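Local coordinates for protein Ser-thr phosphatase MSPP (Mycobacterium smegmatis, PDB 2JFR) that probably acts as a metal-dependent serine/threonine protein phosphatase of the PPM (PP2C) family, at residues A[22-33]-A[46-57]. Residues are numbered along the deposited sequence; the frame is centred on the assembly and turned at random. Where two conformers were deposited one is given.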
ATOM      1  N   GLN A  22      -5.254   0.791  12.314  1.00 13.99           N
ATOM      2  CA  GLN A  22      -5.812   1.763  11.393  1.00 13.74           C
ATOM      3  C   GLN A  22      -5.413   1.461   9.952  1.00 13.92           C
ATOM      4  O   GLN A  22      -5.697   2.284   9.061  1.00 14.24           O
ATOM      5  CB  GLN A  22      -5.428   3.186  11.759  1.00 14.76           C
ATOM      6  CG  GLN A  22      -5.811   3.516  13.193  1.00 15.24           C
ATOM      7  CD  GLN A  22      -5.589   4.989  13.508  1.00 16.68           C
ATOM      8  OE1 GLN A  22      -4.592   5.579  13.078  1.00 17.87           O
ATOM      9  NE2 GLN A  22      -6.492   5.572  14.232  1.00 19.24           N
ATOM     10  N   ASP A  23      -4.798   0.330   9.691  1.00 13.99           N
ATOM     11  CA  ASP A  23      -4.576  -0.106   8.315  1.00 14.13           C
ATOM     12  C   ASP A  23      -5.816  -0.861   7.837  1.00 14.39           C
ATOM     13  O   ASP A  23      -6.632  -1.366   8.626  1.00 16.30           O
ATOM     14  CB  ASP A  23      -3.409  -1.104   8.263  1.00 14.06           C
ATOM     15  CG  ASP A  23      -1.993  -0.603   8.409  1.00 13.97           C
ATOM     16  OD1 ASP A  23      -1.754   0.620   8.535  1.00 14.39           O
ATOM     17  OD2 ASP A  23      -1.092  -1.501   8.399  1.00 14.19           O
ATOM     18  N   ALA A  24      -5.946  -0.952   6.529  1.00 14.79           N
ATOM     19  CA  ALA A  24      -6.992  -1.723   5.873  1.00 15.18           C
ATOM     20  C   ALA A  24      -6.396  -2.290   4.593  1.00 14.12           C
ATOM     21  O   ALA A  24      -5.478  -1.719   4.021  1.00 14.24           O
ATOM     22  CB  ALA A  24      -8.214  -0.890   5.609  1.00 18.47           C
ATOM     23  N   CYS A  25      -6.971  -3.375   4.098  1.00 15.11           N
ATOM     24  CA  CYS A  25      -6.541  -3.940   2.821  1.00 14.89           C
ATOM     25  C   CYS A  25      -7.716  -4.506   2.042  1.00 14.97           C
ATOM     26  O   CYS A  25      -8.803  -4.710   2.596  1.00 17.69           O
ATOM     27  CB  CYS A  25      -5.457  -4.950   2.974  1.00 16.90           C
ATOM     28  SG  CYS A  25      -5.851  -6.409   3.824  1.00 21.46           S
ATOM     29  N   LEU A  26      -7.489  -4.707   0.763  1.00 15.22           N
ATOM     30  CA  LEU A  26      -8.486  -5.144  -0.191  1.00 15.99           C
ATOM     31  C   LEU A  26      -7.801  -6.100  -1.163  1.00 16.06           C
ATOM     32  O   LEU A  26      -6.730  -5.806  -1.668  1.00 16.06           O
ATOM     33  CB  LEU A  26      -8.993  -3.905  -0.936  1.00 18.20           C
ATOM     34  CG  LEU A  26      -9.969  -4.076  -2.087  1.00 20.34           C
ATOM     35  CD1 LEU A  26     -11.264  -4.685  -1.562  1.00 28.75           C
ATOM     36  CD2 LEU A  26     -10.258  -2.719  -2.725  1.00 23.49           C
ATOM     37  N   ALA A  27      -8.495  -7.206  -1.485  1.00 18.35           N
ATOM     38  CA  ALA A  27      -7.979  -8.153  -2.508  1.00 20.63           C
ATOM     39  C   ALA A  27      -9.262  -8.655  -3.165  1.00 24.91           C
ATOM     40  O   ALA A  27     -10.044  -9.403  -2.562  1.00 30.87           O
ATOM     41  CB  ALA A  27      -7.101  -9.238  -1.928  1.00 24.08           C
ATOM     42  N   ASP A  28      -9.532  -8.267  -4.389  1.00 27.94           N
ATOM     43  CA  ASP A  28     -10.788  -8.611  -5.020  0.82 32.23           C
ATOM     44  C   ASP A  28     -10.708  -8.525  -6.510  1.00 32.02           C
ATOM     45  O   ASP A  28     -10.579  -7.448  -7.133  1.00 29.13           O
ATOM     46  CB  ASP A  28     -11.863  -7.653  -4.587  0.82 36.62           C
ATOM     47  CG  ASP A  28     -13.207  -7.969  -5.229  0.82 40.26           C
ATOM     48  OD1 ASP A  28     -13.338  -9.075  -5.788  0.82 47.85           O
ATOM     49  OD2 ASP A  28     -14.118  -7.113  -5.216  0.82 52.55           O
ATOM     50  N   GLY A  29     -10.735  -9.692  -7.124  1.00 38.64           N
ATOM     51  CA  GLY A  29     -10.597  -9.787  -8.571  1.00 36.28           C
ATOM     52  C   GLY A  29      -9.184  -9.420  -8.988  1.00 30.28           C
ATOM     53  O   GLY A  29      -8.166 -10.014  -8.658  1.00 38.04           O
ATOM     54  N   ILE A  30      -9.061  -8.362  -9.774  1.00 22.64           N
ATOM     55  CA  ILE A  30      -7.743  -7.841 -10.204  0.77 18.17           C
ATOM     56  C   ILE A  30      -7.343  -6.614  -9.382  1.00 16.05           C
ATOM     57  O   ILE A  30      -6.288  -6.056  -9.688  1.00 15.72           O
ATOM     58  CB  ILE A  30      -7.744  -7.511 -11.712  0.77 17.57           C
ATOM     59  CG1 ILE A  30      -8.656  -6.339 -12.079  0.77 18.07           C
ATOM     60  CG2 ILE A  30      -8.081  -8.775 -12.464  0.77 21.03           C
ATOM     61  CD1 ILE A  30      -8.343  -5.825 -13.475  0.77 17.76           C
ATOM     62  N   LEU A  31      -8.148  -6.218  -8.403  1.00 16.46           N
ATOM     63  CA  LEU A  31      -7.864  -5.020  -7.603  1.00 15.32           C
ATOM     64  C   LEU A  31      -7.338  -5.398  -6.221  1.00 14.75           C
ATOM     65  O   LEU A  31      -7.947  -6.196  -5.491  1.00 16.31           O
ATOM     66  CB  LEU A  31      -9.148  -4.193  -7.429  1.00 17.00           C
ATOM     67  CG  LEU A  31      -8.978  -2.903  -6.654  1.00 17.10           C
ATOM     68  CD1 LEU A  31      -8.088  -1.914  -7.393  1.00 19.65           C
ATOM     69  CD2 LEU A  31     -10.340  -2.269  -6.353  1.00 21.87           C
ATOM     70  N   TYR A  32      -6.240  -4.770  -5.858  1.00 13.86           N
ATOM     71  CA  TYR A  32      -5.539  -5.017  -4.598  1.00 13.82           C
ATOM     72  C   TYR A  32      -5.171  -3.685  -4.018  1.00 13.65           C
ATOM     73  O   TYR A  32      -4.732  -2.795  -4.723  1.00 14.63           O
ATOM     74  CB  TYR A  32      -4.288  -5.861  -4.837  1.00 14.66           C
ATOM     75  CG  TYR A  32      -4.654  -7.197  -5.448  1.00 14.99           C
ATOM     76  CD1 TYR A  32      -5.013  -8.254  -4.641  1.00 15.98           C
ATOM     77  CD2 TYR A  32      -4.724  -7.374  -6.812  1.00 15.86           C
ATOM     78  CE1 TYR A  32      -5.384  -9.467  -5.160  1.00 17.56           C
ATOM     79  CE2 TYR A  32      -5.139  -8.612  -7.343  1.00 17.46           C
ATOM     80  CZ  TYR A  32      -5.457  -9.608  -6.496  1.00 18.78           C
ATOM     81  OH  TYR A  32      -5.871 -10.821  -7.054  1.00 24.07           O
ATOM     82  N   ALA A  33      -5.277  -3.525  -2.684  1.00 13.55           N
ATOM     83  CA  ALA A  33      -4.927  -2.235  -2.126  1.00 13.71           C
ATOM     84  C   ALA A  33      -4.591  -2.357  -0.646  1.00 13.42           C
ATOM     85  O   ALA A  33      -5.088  -3.245   0.058  1.00 14.10           O
ATOM     86  CB  ALA A  33      -6.067  -1.221  -2.301  1.00 14.28           C
ATOM     87  N   SER A  46      -9.224   4.794   6.480  1.00 14.28           N
ATOM     88  CA  SER A  46      -8.724   3.701   5.611  1.00 14.45           C
ATOM     89  C   SER A  46      -9.876   2.784   5.215  1.00 14.35           C
ATOM     90  O   SER A  46      -9.970   2.388   4.050  1.00 14.75           O
ATOM     91  CB  SER A  46      -7.590   2.971   6.288  1.00 15.04           C
ATOM     92  OG  SER A  46      -8.015   2.484   7.566  1.00 15.01           O
ATOM     93  N   ALA A  47     -10.752   2.443   6.152  1.00 14.99           N
ATOM     94  CA  ALA A  47     -11.876   1.537   5.804  1.00 15.59           C
ATOM     95  C   ALA A  47     -12.775   2.185   4.800  1.00 15.45           C
ATOM     96  O   ALA A  47     -13.235   1.535   3.841  1.00 15.84           O
ATOM     97  CB  ALA A  47     -12.651   1.177   7.045  1.00 17.79           C
ATOM     98  N   THR A  48     -13.103   3.469   4.982  1.00 15.38           N
ATOM     99  CA  THR A  48     -14.009   4.134   4.065  1.00 15.58           C
ATOM    100  C   THR A  48     -13.350   4.258   2.693  1.00 15.08           C
ATOM    101  O   THR A  48     -14.021   4.080   1.681  1.00 15.53           O
ATOM    102  CB  THR A  48     -14.374   5.521   4.600  1.00 17.06           C
ATOM    103  OG1 THR A  48     -15.047   5.384   5.857  1.00 18.34           O
ATOM    104  CG2 THR A  48     -15.275   6.268   3.642  1.00 18.26           C
ATOM    105  N   ALA A  49     -12.068   4.595   2.672  1.00 14.80           N
ATOM    106  CA  ALA A  49     -11.388   4.724   1.380  1.00 14.67           C
ATOM    107  C   ALA A  49     -11.506   3.429   0.579  1.00 14.36           C
ATOM    108  O   ALA A  49     -11.781   3.473  -0.614  1.00 15.10           O
ATOM    109  CB  ALA A  49      -9.939   5.104   1.572  1.00 15.30           C
ATOM    110  N   LEU A  50     -11.263   2.292   1.232  1.00 14.61           N
ATOM    111  CA  LEU A  50     -11.297   1.033   0.487  1.00 14.95           C
ATOM    112  C   LEU A  50     -12.696   0.623   0.091  1.00 14.99           C
ATOM    113  O   LEU A  50     -12.883   0.067  -0.995  1.00 15.55           O
ATOM    114  CB  LEU A  50     -10.559  -0.065   1.255  1.00 15.74           C
ATOM    115  CG  LEU A  50      -9.075   0.162   1.459  1.00 16.91           C
ATOM    116  CD1 LEU A  50      -8.460  -1.086   2.055  1.00 22.94           C
ATOM    117  CD2 LEU A  50      -8.361   0.574   0.171  1.00 19.95           C
ATOM    118  N   LYS A  51     -13.692   0.891   0.935  1.00 15.52           N
ATOM    119  CA  LYS A  51     -15.070   0.587   0.563  1.00 15.84           C
ATOM    120  C   LYS A  51     -15.451   1.380  -0.670  1.00 15.73           C
ATOM    121  O   LYS A  51     -16.091   0.869  -1.608  1.00 16.29           O
ATOM    122  CB  LYS A  51     -16.004   0.868   1.725  1.00 17.24           C
ATOM    123  CG  LYS A  51     -17.432   0.477   1.498  1.00 18.65           C
ATOM    124  CD  LYS A  51     -18.363   0.654   2.680  1.00 20.41           C
ATOM    125  CE  LYS A  51     -19.741   0.010   2.440  1.00 24.93           C
ATOM    126  NZ  LYS A  51     -20.651   0.157   3.612  1.00 25.60           N
ATOM    127  N   THR A  52     -15.123   2.649  -0.672  1.00 15.64           N
ATOM    128  CA  THR A  52     -15.452   3.511  -1.801  1.00 16.01           C
ATOM    129  C   THR A  52     -14.653   3.118  -3.052  1.00 15.77           C
ATOM    130  O   THR A  52     -15.201   3.098  -4.154  1.00 16.59           O
ATOM    131  CB  THR A  52     -15.218   4.972  -1.439  1.00 16.91           C
ATOM    132  OG1 THR A  52     -15.982   5.345  -0.281  1.00 20.80           O
ATOM    133  CG2 THR A  52     -15.545   5.929  -2.581  1.00 18.98           C
ATOM    134  N   LEU A  53     -13.396   2.808  -2.882  1.00 15.58           N
ATOM    135  CA  LEU A  53     -12.551   2.378  -3.976  1.00 15.48           C
ATOM    136  C   LEU A  53     -13.130   1.143  -4.633  1.00 15.52           C
ATOM    137  O   LEU A  53     -13.251   1.058  -5.866  1.00 16.64           O
ATOM    138  CB  LEU A  53     -11.149   2.049  -3.474  1.00 15.89           C
ATOM    139  CG  LEU A  53     -10.189   1.560  -4.523  1.00 17.54           C
ATOM    140  CD1 LEU A  53      -9.796   2.672  -5.501  1.00 26.66           C
ATOM    141  CD2 LEU A  53      -8.962   1.034  -3.873  1.00 18.34           C
ATOM    142  N   SER A  54     -13.484   0.147  -3.828  1.00 15.79           N
ATOM    143  CA  SER A  54     -14.018  -1.107  -4.322  0.77 16.24           C
ATOM    144  C   SER A  54     -15.281  -0.874  -5.152  1.00 16.89           C
ATOM    145  O   SER A  54     -15.454  -1.393  -6.238  1.00 17.69           O
ATOM    146  CB  SER A  54     -14.291  -2.032  -3.165  0.77 18.79           C
ATOM    147  OG  SER A  54     -14.766  -3.271  -3.655  0.77 23.14           O
ATOM    148  N   ALA A  55     -16.205  -0.057  -4.586  1.00 16.77           N
ATOM    149  CA  ALA A  55     -17.453   0.192  -5.318  1.00 17.98           C
ATOM    150  C   ALA A  55     -17.218   0.936  -6.580  1.00 17.05           C
ATOM    151  O   ALA A  55     -17.846   0.633  -7.605  1.00 18.20           O
ATOM    152  CB  ALA A  55     -18.348   0.955  -4.356  1.00 19.96           C
ATOM    153  N   GLY A  56     -16.342   1.923  -6.574  1.00 16.69           N
ATOM    154  CA  GLY A  56     -16.110   2.709  -7.752  1.00 17.50           C
ATOM    155  C   GLY A  56     -15.424   1.889  -8.838  1.00 16.50           C
ATOM    156  O   GLY A  56     -15.764   2.040 -10.026  1.00 18.10           O
ATOM    157  N   PHE A  57     -14.483   1.056  -8.467  1.00 15.94           N
ATOM    158  CA  PHE A  57     -13.805   0.233  -9.475  1.00 16.42           C
ATOM    159  C   PHE A  57     -14.774  -0.785 -10.073  1.00 16.46           C
ATOM    160  O   PHE A  57     -14.773  -1.001 -11.264  1.00 17.99           O
ATOM    161  CB  PHE A  57     -12.598  -0.447  -8.847  1.00 17.82           C
ATOM    162  CG  PHE A  57     -11.772  -1.184  -9.879  1.00 17.04           C
ATOM    163  CD1 PHE A  57     -10.993  -0.452 -10.762  1.00 18.99           C
ATOM    164  CD2 PHE A  57     -11.779  -2.562  -9.948  1.00 18.39           C
ATOM    165  CE1 PHE A  57     -10.212  -1.149 -11.711  1.00 20.93           C
ATOM    166  CE2 PHE A  57     -11.000  -3.259 -10.887  1.00 19.52           C
ATOM    167  CZ  PHE A  57     -10.212  -2.527 -11.765  1.00 18.91           C
TER
HETATM  168  O   HOH W   1      -8.755   0.556   9.389  1.00 18.64           O
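Q22 and S46 make the direct polar link: S46 OG donates to Q22 O at 2.8 Å, approaching from above the carbonyl plane, 51° out of it. The serine's chi1 of 56° tucks OG between its own N and carbonyl carbon; G42 O also lies within hydrogen-bonding reach of this hydroxyl and must share or compete for its single proton. A water donating to both D23 O and S46 OG adds a second bridge at this end, close to the metal site, where D23 CB points away from the helix and OD2 bonds T227 and S185.

Beyond it the contact is apolar. L50 CD1 lies 3.6 Å from A24 CB. The same methyl is 3.4 Å from C25 N, against the peptide itself. From L26, CD2 touches L53 CD2 and S54 CB, both at 4.1 Å. Within the type II' turn from D28 to L31, I30 CG1 meets the F57 ring at its edge, 4.0 Å from CE2. L31, with CG anti to N, lies alongside F57, the two side chains pointing in opposite senses, and places CD2 3.8 Å from F57 CB. At A33, CB meets the other prong of L50, CD2, at 3.8 Å.

Strand 23-28 runs at 17° to the axis of 46-57, nearly parallel, and forms one edge of its five-stranded antiparallel sheet. Helix 42-59 packs on that sheet, reaching strand 89-96 through L50 on L92; C25 and Y32 face the second sheet of the PP2C sandwich, touching strands 5-13 and 226-233.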